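Local coordinates for VgrG protein (Vibrio cholerae, PDB 4DTH) that probably cross-links actin as the toxin domain of a VgrG protein, binding ATP and magnesium ions, at residues Q124-P129 with V150-N155; W200-L205 with L231-L236; P279-S284 with A347-F352. All blocks are in the same frame, centred on the assembly; numbering follows the deposited sequence. Where two conformers were deposited one is given.

Contact 1 (Q124-P129 with V150-N155); sequences QSNHQP and VIAAGN. With SO4 (sulfate ion), chain G.
H127 and Q128 together face I151 in a G1 beta bulge, joined to the type II beta turn S125-Q128 that follows helix 101-124. H127 takes the positive-phi position of the bulge. Its N donates to I151 O at 2.8 Å in a bent bond, while Q128 O accepts I151 N at 3.0 Å. With CG beside the backbone N (chi1 -67°) and the ring turned broadside (chi2 -91°), one face of the H127 imidazole lies on the methyl of A152, a CH-pi contact with CB 3.5 Å from the ring centroid and close to the ring normal. Both ring nitrogens are engaged away from this methyl, ND1 by Y69 OH and NE2 by S158 O, which fixes the rotation of the ring. N126, the residue before H127, has its carboxamide CG roughly trans to the backbone N (chi1 -151°); the group reaches along the strand, and OD1 takes A153 N at 2.8 Å on a lone pair in the carbonyl plane. ND2 donates to A159 O and to a water that in turn donates to A153 O, so amide and water together serve the N and O of A153 as a neighbouring strand would. V150 lays CG1 against H127 O. The other edge of strand 150-153 pairs with strand 34-38, and I151 packs on F118 and I122 of helix 101-124. Beyond the strand, N155 N points almost straight at sulfate O2, 2.9 Å away.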
loop_
_atom_site.group_PDB
_atom_site.type_symbol
_atom_site.label_atom_id
_atom_site.label_comp_id
_atom_site.label_asym_id
_atom_site.label_seq_id
_atom_site.Cartn_x
_atom_site.Cartn_y
_atom_site.Cartn_z
ATOM N N GLN A 124 15.009 15.927 -24.477
ATOM C CA GLN A 124 14.768 17.199 -25.150
ATOM C C GLN A 124 14.088 18.292 -24.350
ATOM O O GLN A 124 14.024 19.435 -24.811
ATOM C CB GLN A 124 14.010 16.945 -26.437
ATOM C CG GLN A 124 12.635 16.374 -26.229
ATOM C CD GLN A 124 12.097 15.822 -27.509
ATOM O OE1 GLN A 124 12.813 15.183 -28.295
ATOM N NE2 GLN A 124 10.808 16.033 -27.726
ATOM N N SER A 125 13.543 17.933 -23.190
ATOM C CA SER A 125 12.847 18.873 -22.334
ATOM C C SER A 125 13.303 18.697 -20.891
ATOM O O SER A 125 12.491 18.779 -19.981
ATOM C CB SER A 125 11.337 18.686 -22.471
ATOM O OG SER A 125 10.938 19.007 -23.793
ATOM N N ASN A 126 14.608 18.438 -20.680
ATOM C CA ASN A 126 15.126 18.234 -19.325
ATOM C C ASN A 126 14.859 19.452 -18.436
ATOM O O ASN A 126 14.993 20.589 -18.901
ATOM C CB ASN A 126 16.611 17.868 -19.345
ATOM C CG ASN A 126 17.004 17.010 -18.161
ATOM O OD1 ASN A 126 16.225 16.185 -17.670
ATOM N ND2 ASN A 126 18.236 17.162 -17.704
ATOM N N HIS A 127 14.424 19.205 -17.183
ATOM C CA HIS A 127 14.085 20.250 -16.194
ATOM C C HIS A 127 12.838 21.061 -16.563
ATOM O O HIS A 127 12.718 22.225 -16.189
ATOM C CB HIS A 127 15.289 21.144 -15.853
ATOM C CG HIS A 127 16.379 20.430 -15.116
ATOM N ND1 HIS A 127 16.405 20.392 -13.734
ATOM C CD2 HIS A 127 17.473 19.794 -15.593
ATOM C CE1 HIS A 127 17.497 19.719 -13.413
ATOM N NE2 HIS A 127 18.179 19.347 -14.496
ATOM N N GLN A 128 11.904 20.415 -17.275
ATOM C CA GLN A 128 10.636 21.036 -17.646
ATOM C C GLN A 128 9.483 20.168 -17.160
ATOM O O GLN A 128 9.643 18.939 -17.045
ATOM C CB GLN A 128 10.520 21.187 -19.165
ATOM C CG GLN A 128 11.391 22.276 -19.734
ATOM C CD GLN A 128 11.418 22.096 -21.210
ATOM O OE1 GLN A 128 10.416 22.035 -21.897
ATOM N NE2 GLN A 128 12.563 21.872 -21.721
ATOM N N PRO A 129 8.284 20.771 -16.926
ATOM C CA PRO A 129 7.159 19.925 -16.514
ATOM C C PRO A 129 6.718 19.036 -17.664
ATOM O O PRO A 129 6.931 19.369 -18.842
ATOM C CB PRO A 129 6.040 20.923 -16.190
ATOM C CG PRO A 129 6.403 22.177 -16.862
ATOM C CD PRO A 129 7.885 22.198 -17.044
ATOM N N VAL A 150 8.781 19.897 -12.261
ATOM C CA VAL A 150 9.724 19.696 -13.361
ATOM C C VAL A 150 10.182 18.244 -13.319
ATOM O O VAL A 150 10.235 17.640 -12.241
ATOM C CB VAL A 150 10.933 20.683 -13.431
ATOM C CG1 VAL A 150 10.483 22.114 -13.692
ATOM C CG2 VAL A 150 11.831 20.602 -12.194
ATOM N N ILE A 151 10.516 17.695 -14.485
ATOM C CA ILE A 151 11.056 16.338 -14.599
ATOM C C ILE A 151 12.508 16.509 -15.023
ATOM O O ILE A 151 12.780 17.223 -15.995
ATOM C CB ILE A 151 10.253 15.482 -15.630
ATOM C CG1 ILE A 151 8.764 15.323 -15.223
ATOM C CG2 ILE A 151 10.943 14.112 -15.884
ATOM C CD1 ILE A 151 8.503 14.522 -13.887
ATOM N N ALA A 152 13.431 15.834 -14.329
ATOM C CA ALA A 152 14.853 15.921 -14.646
ATOM C C ALA A 152 15.533 14.569 -14.597
ATOM O O ALA A 152 15.222 13.746 -13.738
ATOM C CB ALA A 152 15.552 16.897 -13.718
ATOM N N ALA A 153 16.477 14.348 -15.517
ATOM C CA ALA A 153 17.247 13.109 -15.628
ATOM C C ALA A 153 18.108 12.857 -14.407
ATOM O O ALA A 153 18.567 13.804 -13.760
ATOM C CB ALA A 153 18.138 13.181 -16.847
ATOM N N GLY A 154 18.328 11.577 -14.119
ATOM C CA GLY A 154 19.171 11.143 -13.014
ATOM C C GLY A 154 18.683 11.668 -11.684
ATOM O O GLY A 154 17.506 11.509 -11.350
ATOM N N ASN A 155 19.572 12.336 -10.944
ATOM C CA ASN A 155 19.192 12.901 -9.658
ATOM C C ASN A 155 18.805 14.399 -9.742
ATOM O O ASN A 155 18.555 15.036 -8.722
ATOM C CB ASN A 155 20.239 12.564 -8.576
ATOM C CG ASN A 155 20.273 11.076 -8.267
ATOM O OD1 ASN A 155 19.285 10.481 -7.807
ATOM N ND2 ASN A 155 21.395 10.430 -8.549
HETATM S S SO4 G . 22.557 13.994 -11.753
HETATM O O1 SO4 G . 24.012 14.204 -11.872
HETATM O O2 SO4 G . 22.262 12.560 -11.991
HETATM O O3 SO4 G . 22.124 14.380 -10.402
HETATM O O4 SO4 G . 21.861 14.856 -12.736
HETATM O O HOH W 1 19.103 16.163 -15.013
#

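Contact 2 (W200-L205 with L231-L236); sequences WYQKSL and LTSIYL
S233 of helix 221-245 projects between W200 and Q202, its CB against W200 O and its OG at Q202 N, where the loop leading into helix 204-212 packs across it, a loop-on-helix contact in the helical part of the actin cross-linking domain. OG accepts Q202 N at 2.9 Å in a nearly straight bond (170°). With chi1 at -66°, OG lies beside its own backbone N and also hydrogen-bonds A229 O, one turn back, so the hydroxyl is held from both sides of the interface. The CB of S233 meets the W200 indole at its edge, in the ring plane, 3.8 Å from CE3. Alongside, I234 points the same way as the indole and brings CG1 to 3.7 Å from CZ3. The indole is anchored through NE1 to I277 O and meets W275 edge-to-face. On the far side of S233, L205 turns toward the helix and sets CD1 3.7 Å from T232 CG2, covering OG as well. Q202 crosses L236 at about a right angle, NE2 resting on CD1. One water joins the two segments, accepting from Q202 NE2 and donating to W200 O and, at 2.8 Å, to S233 O.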
loop_
_atom_site.group_PDB
_atom_site.type_symbol
_atom_site.label_atom_id
_atom_site.label_comp_id
_atom_site.label_asym_id
_atom_site.label_seq_id
_atom_site.Cartn_x
_atom_site.Cartn_y
_atom_site.Cartn_z
ATOM N N TRP A 200 2.961 -14.384 9.391
ATOM C CA TRP A 200 2.309 -13.907 10.609
ATOM C C TRP A 200 0.928 -14.502 10.835
ATOM O O TRP A 200 0.447 -14.471 11.964
ATOM C CB TRP A 200 2.249 -12.373 10.635
ATOM C CG TRP A 200 1.587 -11.750 9.440
ATOM C CD1 TRP A 200 2.205 -11.219 8.347
ATOM C CD2 TRP A 200 0.178 -11.576 9.231
ATOM N NE1 TRP A 200 1.270 -10.731 7.464
ATOM C CE2 TRP A 200 0.016 -10.944 7.977
ATOM C CE3 TRP A 200 -0.970 -11.895 9.981
ATOM C CZ2 TRP A 200 -1.247 -10.635 7.451
ATOM C CZ3 TRP A 200 -2.218 -11.590 9.458
ATOM C CH2 TRP A 200 -2.349 -10.972 8.207
ATOM N N TYR A 201 0.261 -14.988 9.769
ATOM C CA TYR A 201 -1.078 -15.553 9.918
ATOM C C TYR A 201 -1.032 -16.954 10.501
ATOM O O TYR A 201 -0.411 -17.847 9.918
ATOM C CB TYR A 201 -1.875 -15.524 8.604
ATOM C CG TYR A 201 -3.276 -16.078 8.753
ATOM C CD1 TYR A 201 -4.225 -15.431 9.543
ATOM C CD2 TYR A 201 -3.650 -17.258 8.121
ATOM C CE1 TYR A 201 -5.517 -15.940 9.685
ATOM C CE2 TYR A 201 -4.942 -17.767 8.241
ATOM C CZ TYR A 201 -5.871 -17.106 9.027
ATOM O OH TYR A 201 -7.131 -17.628 9.167
ATOM N N GLN A 202 -1.702 -17.143 11.643
ATOM C CA GLN A 202 -1.721 -18.428 12.347
ATOM C C GLN A 202 -3.060 -19.117 12.191
ATOM O O GLN A 202 -3.980 -18.911 12.988
ATOM C CB GLN A 202 -1.326 -18.243 13.818
ATOM C CG GLN A 202 0.015 -17.536 13.975
ATOM C CD GLN A 202 0.479 -17.538 15.405
ATOM O OE1 GLN A 202 0.543 -18.582 16.052
ATOM N NE2 GLN A 202 0.855 -16.375 15.912
ATOM N N LYS A 203 -3.181 -19.926 11.135
ATOM C CA LYS A 203 -4.423 -20.628 10.854
ATOM C C LYS A 203 -4.916 -21.547 11.991
ATOM O O LYS A 203 -6.126 -21.742 12.124
ATOM C CB LYS A 203 -4.335 -21.354 9.523
ATOM C CG LYS A 203 -5.674 -21.868 9.056
ATOM C CD LYS A 203 -5.956 -21.451 7.622
ATOM C CE LYS A 203 -6.996 -22.349 7.000
ATOM N NZ LYS A 203 -6.582 -23.772 6.938
ATOM N N SER A 204 -3.986 -22.029 12.847
ATOM C CA SER A 204 -4.318 -22.883 13.994
ATOM C C SER A 204 -5.267 -22.177 14.978
ATOM O O SER A 204 -5.997 -22.846 15.718
ATOM C CB SER A 204 -3.051 -23.343 14.707
ATOM O OG SER A 204 -2.354 -22.266 15.307
ATOM N N LEU A 205 -5.261 -20.824 14.979
ATOM C CA LEU A 205 -6.124 -20.036 15.862
ATOM C C LEU A 205 -7.627 -20.200 15.581
ATOM O O LEU A 205 -8.437 -19.974 16.481
ATOM C CB LEU A 205 -5.718 -18.553 15.853
ATOM C CG LEU A 205 -4.386 -18.248 16.507
ATOM C CD1 LEU A 205 -3.938 -16.852 16.160
ATOM C CD2 LEU A 205 -4.442 -18.447 18.040
ATOM N N LEU A 231 -7.441 -11.217 13.541
ATOM C CA LEU A 231 -7.086 -10.185 14.522
ATOM C C LEU A 231 -6.009 -10.657 15.483
ATOM O O LEU A 231 -5.041 -9.929 15.693
ATOM C CB LEU A 231 -8.319 -9.703 15.301
ATOM C CG LEU A 231 -9.287 -8.806 14.538
ATOM C CD1 LEU A 231 -10.473 -8.432 15.417
ATOM C CD2 LEU A 231 -8.582 -7.525 14.017
ATOM N N THR A 232 -6.145 -11.878 16.046
ATOM C CA THR A 232 -5.125 -12.391 16.966
ATOM C C THR A 232 -3.765 -12.468 16.273
ATOM O O THR A 232 -2.779 -12.060 16.871
ATOM C CB THR A 232 -5.542 -13.717 17.617
ATOM O OG1 THR A 232 -6.816 -13.559 18.245
ATOM C CG2 THR A 232 -4.539 -14.178 18.656
ATOM N N SER A 233 -3.717 -12.947 15.010
ATOM C CA SER A 233 -2.454 -13.030 14.263
ATOM C C SER A 233 -1.806 -11.645 14.129
ATOM O O SER A 233 -0.607 -11.514 14.358
ATOM C CB SER A 233 -2.667 -13.666 12.893
ATOM O OG SER A 233 -3.061 -15.025 13.050
ATOM N N ILE A 234 -2.606 -10.613 13.811
ATOM C CA ILE A 234 -2.111 -9.237 13.680
ATOM C C ILE A 234 -1.625 -8.698 15.030
ATOM O O ILE A 234 -0.545 -8.112 15.091
ATOM C CB ILE A 234 -3.163 -8.312 13.018
ATOM C CG1 ILE A 234 -3.302 -8.663 11.519
ATOM C CG2 ILE A 234 -2.793 -6.805 13.214
ATOM C CD1 ILE A 234 -4.345 -7.876 10.774
ATOM N N TYR A 235 -2.429 -8.888 16.098
ATOM C CA TYR A 235 -2.071 -8.394 17.435
ATOM C C TYR A 235 -0.772 -9.032 17.929
ATOM O O TYR A 235 0.098 -8.321 18.433
ATOM C CB TYR A 235 -3.199 -8.653 18.453
ATOM C CG TYR A 235 -4.415 -7.748 18.376
ATOM C CD1 TYR A 235 -4.908 -7.302 17.149
ATOM C CD2 TYR A 235 -5.149 -7.442 19.517
ATOM C CE1 TYR A 235 -6.082 -6.551 17.069
ATOM C CE2 TYR A 235 -6.312 -6.679 19.451
ATOM C CZ TYR A 235 -6.792 -6.262 18.224
ATOM O OH TYR A 235 -7.923 -5.489 18.185
ATOM N N LEU A 236 -0.633 -10.369 17.758
ATOM C CA LEU A 236 0.560 -11.109 18.172
ATOM C C LEU A 236 1.787 -10.688 17.371
ATOM O O LEU A 236 2.850 -10.497 17.958
ATOM C CB LEU A 236 0.350 -12.634 18.088
ATOM C CG LEU A 236 -0.661 -13.245 19.063
ATOM C CD1 LEU A 236 -0.758 -14.759 18.846
ATOM C CD2 LEU A 236 -0.312 -12.932 20.522
HETATM O O HOH W 2 1.059 -13.777 14.425
#

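Contact 3 (P279-S284 with A347-F352); sequences PRTKPS and AILFEF. With ATP (adenosine-5'-triphosphate), chain B.
T281 substitutes its hydroxyl for a strand carbonyl: OG1 accepts L349 N at 2.9 Å, prolonging the antiparallel pairing of strand 277-279 with strand 343-352. I333 O is a second partner of OG1. A water links the same two residues, accepting from T281 N and donating to L349 O, which also takes R280 N at 2.8 Å. P279 faces F350 as a non-hydrogen-bonded pair, its CA 3.7 Å from ring atom CD1. R280 folds back at chi2 and chi3 (-76° and -60°), laying CG and CD along E351 CB and carrying its guanidinium to the ATP phosphates. O2G lies over one guanidinium face; the approach of NH2 to O1A is too short to be trusted. NH1 is held by H331 O. Guanidinium and E351 carboxylate stand nearly perpendicular, and their salt bridge, R280 NE to E351 OE1, is long at 3.9 Å, with a water bridging both atoms. L349 CD2 rests over the adenine, 3.4 Å from C5. E351, with E28 and Q174, binds a magnesium ion, and its OE2 pairs with R353. The contact thus sets R280 beside metal-binding E351, where the arginine's positive charge probably offsets part of the triphosphate's negative charge.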
loop_
_atom_site.group_PDB
_atom_site.type_symbol
_atom_site.label_atom_id
_atom_site.label_comp_id
_atom_site.label_asym_id
_atom_site.label_seq_id
_atom_site.Cartn_x
_atom_site.Cartn_y
_atom_site.Cartn_z
ATOM N N PRO A 279 -0.718 -5.854 6.243
ATOM C CA PRO A 279 -2.124 -5.413 6.318
ATOM C C PRO A 279 -2.218 -3.897 6.079
ATOM O O PRO A 279 -1.409 -3.130 6.622
ATOM C CB PRO A 279 -2.525 -5.774 7.750
ATOM C CG PRO A 279 -1.578 -6.910 8.127
ATOM C CD PRO A 279 -0.280 -6.454 7.518
ATOM N N ARG A 280 -3.138 -3.480 5.199
ATOM C CA ARG A 280 -3.300 -2.072 4.843
ATOM C C ARG A 280 -4.615 -1.496 5.329
ATOM O O ARG A 280 -4.896 -0.326 5.066
ATOM C CB ARG A 280 -3.177 -1.872 3.311
ATOM C CG ARG A 280 -1.770 -2.093 2.760
ATOM C CD ARG A 280 -0.787 -0.956 3.031
ATOM N NE ARG A 280 -1.221 0.323 2.463
ATOM C CZ ARG A 280 -1.691 1.338 3.182
ATOM N NH1 ARG A 280 -1.798 1.234 4.500
ATOM N NH2 ARG A 280 -2.053 2.464 2.590
ATOM N N THR A 281 -5.432 -2.306 6.014
ATOM C CA THR A 281 -6.737 -1.853 6.490
ATOM C C THR A 281 -6.719 -1.860 8.000
ATOM O O THR A 281 -6.160 -2.774 8.615
ATOM C CB THR A 281 -7.859 -2.727 5.888
ATOM O OG1 THR A 281 -7.791 -2.664 4.463
ATOM C CG2 THR A 281 -9.278 -2.310 6.353
ATOM N N LYS A 282 -7.336 -0.828 8.598
ATOM C CA LYS A 282 -7.470 -0.677 10.047
ATOM C C LYS A 282 -8.093 -1.955 10.642
ATOM O O LYS A 282 -9.213 -2.312 10.263
ATOM C CB LYS A 282 -8.342 0.559 10.356
ATOM C CG LYS A 282 -8.569 0.859 11.841
ATOM C CD LYS A 282 -9.571 2.025 12.039
ATOM C CE LYS A 282 -9.011 3.387 11.664
ATOM N NZ LYS A 282 -9.984 4.473 11.947
ATOM N N PRO A 283 -7.364 -2.673 11.537
ATOM C CA PRO A 283 -7.897 -3.926 12.090
ATOM C C PRO A 283 -9.293 -3.839 12.706
ATOM O O PRO A 283 -10.105 -4.736 12.481
ATOM C CB PRO A 283 -6.832 -4.325 13.122
ATOM C CG PRO A 283 -5.578 -3.799 12.541
ATOM C CD PRO A 283 -5.986 -2.435 12.017
ATOM N N SER A 284 -9.593 -2.744 13.432
ATOM C CA SER A 284 -10.891 -2.577 14.099
ATOM C C SER A 284 -12.110 -2.588 13.153
ATOM O O SER A 284 -13.212 -2.894 13.610
ATOM C CB SER A 284 -10.886 -1.342 14.994
ATOM O OG SER A 284 -10.846 -0.155 14.226
ATOM N N ALA A 347 -13.952 -4.809 2.480
ATOM C CA ALA A 347 -12.786 -5.354 1.817
ATOM C C ALA A 347 -11.599 -4.992 2.697
ATOM O O ALA A 347 -11.557 -3.900 3.277
ATOM C CB ALA A 347 -12.608 -4.739 0.429
ATOM N N ILE A 348 -10.656 -5.921 2.823
ATOM C CA ILE A 348 -9.415 -5.710 3.572
ATOM C C ILE A 348 -8.260 -5.873 2.614
ATOM O O ILE A 348 -8.278 -6.767 1.762
ATOM C CB ILE A 348 -9.299 -6.549 4.880
ATOM C CG1 ILE A 348 -9.485 -8.068 4.607
ATOM C CG2 ILE A 348 -10.284 -5.997 5.940
ATOM C CD1 ILE A 348 -9.285 -9.015 5.864
ATOM N N LEU A 349 -7.285 -4.961 2.702
ATOM C CA LEU A 349 -6.179 -4.884 1.754
ATOM C C LEU A 349 -4.833 -5.272 2.293
ATOM O O LEU A 349 -4.559 -5.081 3.470
ATOM C CB LEU A 349 -6.128 -3.472 1.158
ATOM C CG LEU A 349 -7.059 -3.247 -0.044
ATOM C CD1 LEU A 349 -8.547 -3.211 0.364
ATOM C CD2 LEU A 349 -6.707 -1.994 -0.719
ATOM N N PHE A 350 -3.967 -5.806 1.405
ATOM C CA PHE A 350 -2.647 -6.279 1.807
ATOM C C PHE A 350 -1.603 -5.912 0.799
ATOM O O PHE A 350 -1.789 -6.141 -0.397
ATOM C CB PHE A 350 -2.665 -7.805 2.016
ATOM C CG PHE A 350 -3.692 -8.240 3.029
ATOM C CD1 PHE A 350 -3.379 -8.282 4.385
ATOM C CD2 PHE A 350 -4.993 -8.541 2.639
ATOM C CE1 PHE A 350 -4.348 -8.619 5.331
ATOM C CE2 PHE A 350 -5.963 -8.885 3.585
ATOM C CZ PHE A 350 -5.636 -8.911 4.925
ATOM N N GLU A 351 -0.481 -5.371 1.288
ATOM C CA GLU A 351 0.620 -4.961 0.432
ATOM C C GLU A 351 1.727 -6.008 0.430
ATOM O O GLU A 351 2.281 -6.337 1.486
ATOM C CB GLU A 351 1.158 -3.598 0.910
ATOM C CG GLU A 351 2.352 -3.087 0.122
ATOM C CD GLU A 351 2.935 -1.785 0.636
ATOM O OE1 GLU A 351 2.157 -0.912 1.079
ATOM O OE2 GLU A 351 4.167 -1.609 0.523
ATOM N N PHE A 352 2.070 -6.502 -0.764
ATOM C CA PHE A 352 3.179 -7.437 -0.949
ATOM C C PHE A 352 4.423 -6.566 -1.100
ATOM O O PHE A 352 4.601 -5.917 -2.137
ATOM C CB PHE A 352 2.947 -8.320 -2.186
ATOM C CG PHE A 352 1.855 -9.341 -1.966
ATOM C CD1 PHE A 352 0.514 -8.987 -2.089
ATOM C CD2 PHE A 352 2.168 -10.652 -1.623
ATOM C CE1 PHE A 352 -0.498 -9.932 -1.872
ATOM C CE2 PHE A 352 1.155 -11.600 -1.427
ATOM C CZ PHE A 352 -0.168 -11.229 -1.536
HETATM P PG ATP B . 1.559 3.733 2.592
HETATM O O1G ATP B . 1.994 2.304 2.519
HETATM O O2G ATP B . 0.637 3.958 3.757
HETATM O O3G ATP B . 2.722 4.676 2.719
HETATM P PB ATP B . 0.041 5.192 0.625
HETATM O O1B ATP B . -0.799 5.853 1.645
HETATM O O2B ATP B . 1.034 6.199 0.096
HETATM O O3B ATP B . 0.770 4.042 1.233
HETATM P PA ATP B . -2.197 3.973 -0.605
HETATM O O1A ATP B . -2.687 3.801 0.779
HETATM O O2A ATP B . -3.199 4.866 -1.342
HETATM O O3A ATP B . -0.870 4.648 -0.576
HETATM O "O5'" ATP B . -2.082 2.528 -1.293
HETATM C "C5'" ATP B . -1.875 2.523 -2.715
HETATM C "C4'" ATP B . -1.926 1.134 -3.295
HETATM O "O4'" ATP B . -3.187 0.492 -2.947
HETATM C "C3'" ATP B . -1.870 1.108 -4.824
HETATM O "O3'" ATP B . -1.174 -0.032 -5.324
HETATM C "C2'" ATP B . -3.347 1.076 -5.191
HETATM O "O2'" ATP B . -3.603 0.667 -6.524
HETATM C "C1'" ATP B . -3.837 0.095 -4.145
HETATM N N9 ATP B . -5.285 0.044 -3.925
HETATM C C8 ATP B . -6.101 1.076 -3.545
HETATM N N7 ATP B . -7.359 0.727 -3.414
HETATM C C5 ATP B . -7.371 -0.624 -3.732
HETATM C C6 ATP B . -8.395 -1.591 -3.772
HETATM N N6 ATP B . -9.676 -1.336 -3.476
HETATM N N1 ATP B . -8.052 -2.854 -4.112
HETATM C C2 ATP B . -6.774 -3.126 -4.392
HETATM N N3 ATP B . -5.727 -2.305 -4.386
HETATM C C4 ATP B . -6.089 -1.054 -4.050
HETATM O O HOH W 3 -0.381 -0.404 -0.452
HETATM O O HOH W 4 -5.723 -5.392 6.021
#

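In the fold
Contacts 2 and 3 are buried neighbours, whereas contact 1 is only partly buried and lies about 36 Å from contact 3 and 47 Å from contact 2, centre to centre. I234 packs on P279 and L231 on P283, so helix 221-245 backs the loop that carries R280; W200 CZ2 adds a touch on P279 CG at 3.8 Å. Contacts 1 and 3 both fasten a loop to a strand, using an asparagine amide and a threonine hydroxyl in place of backbone acceptors. Contact 2 surrounds one serine hydroxyl and a bridging water with apolar side chains; contact 3 alone brings charged groups to ATP and magnesium, while contact 1 meets a sulfate, probably from the crystallisation liquor.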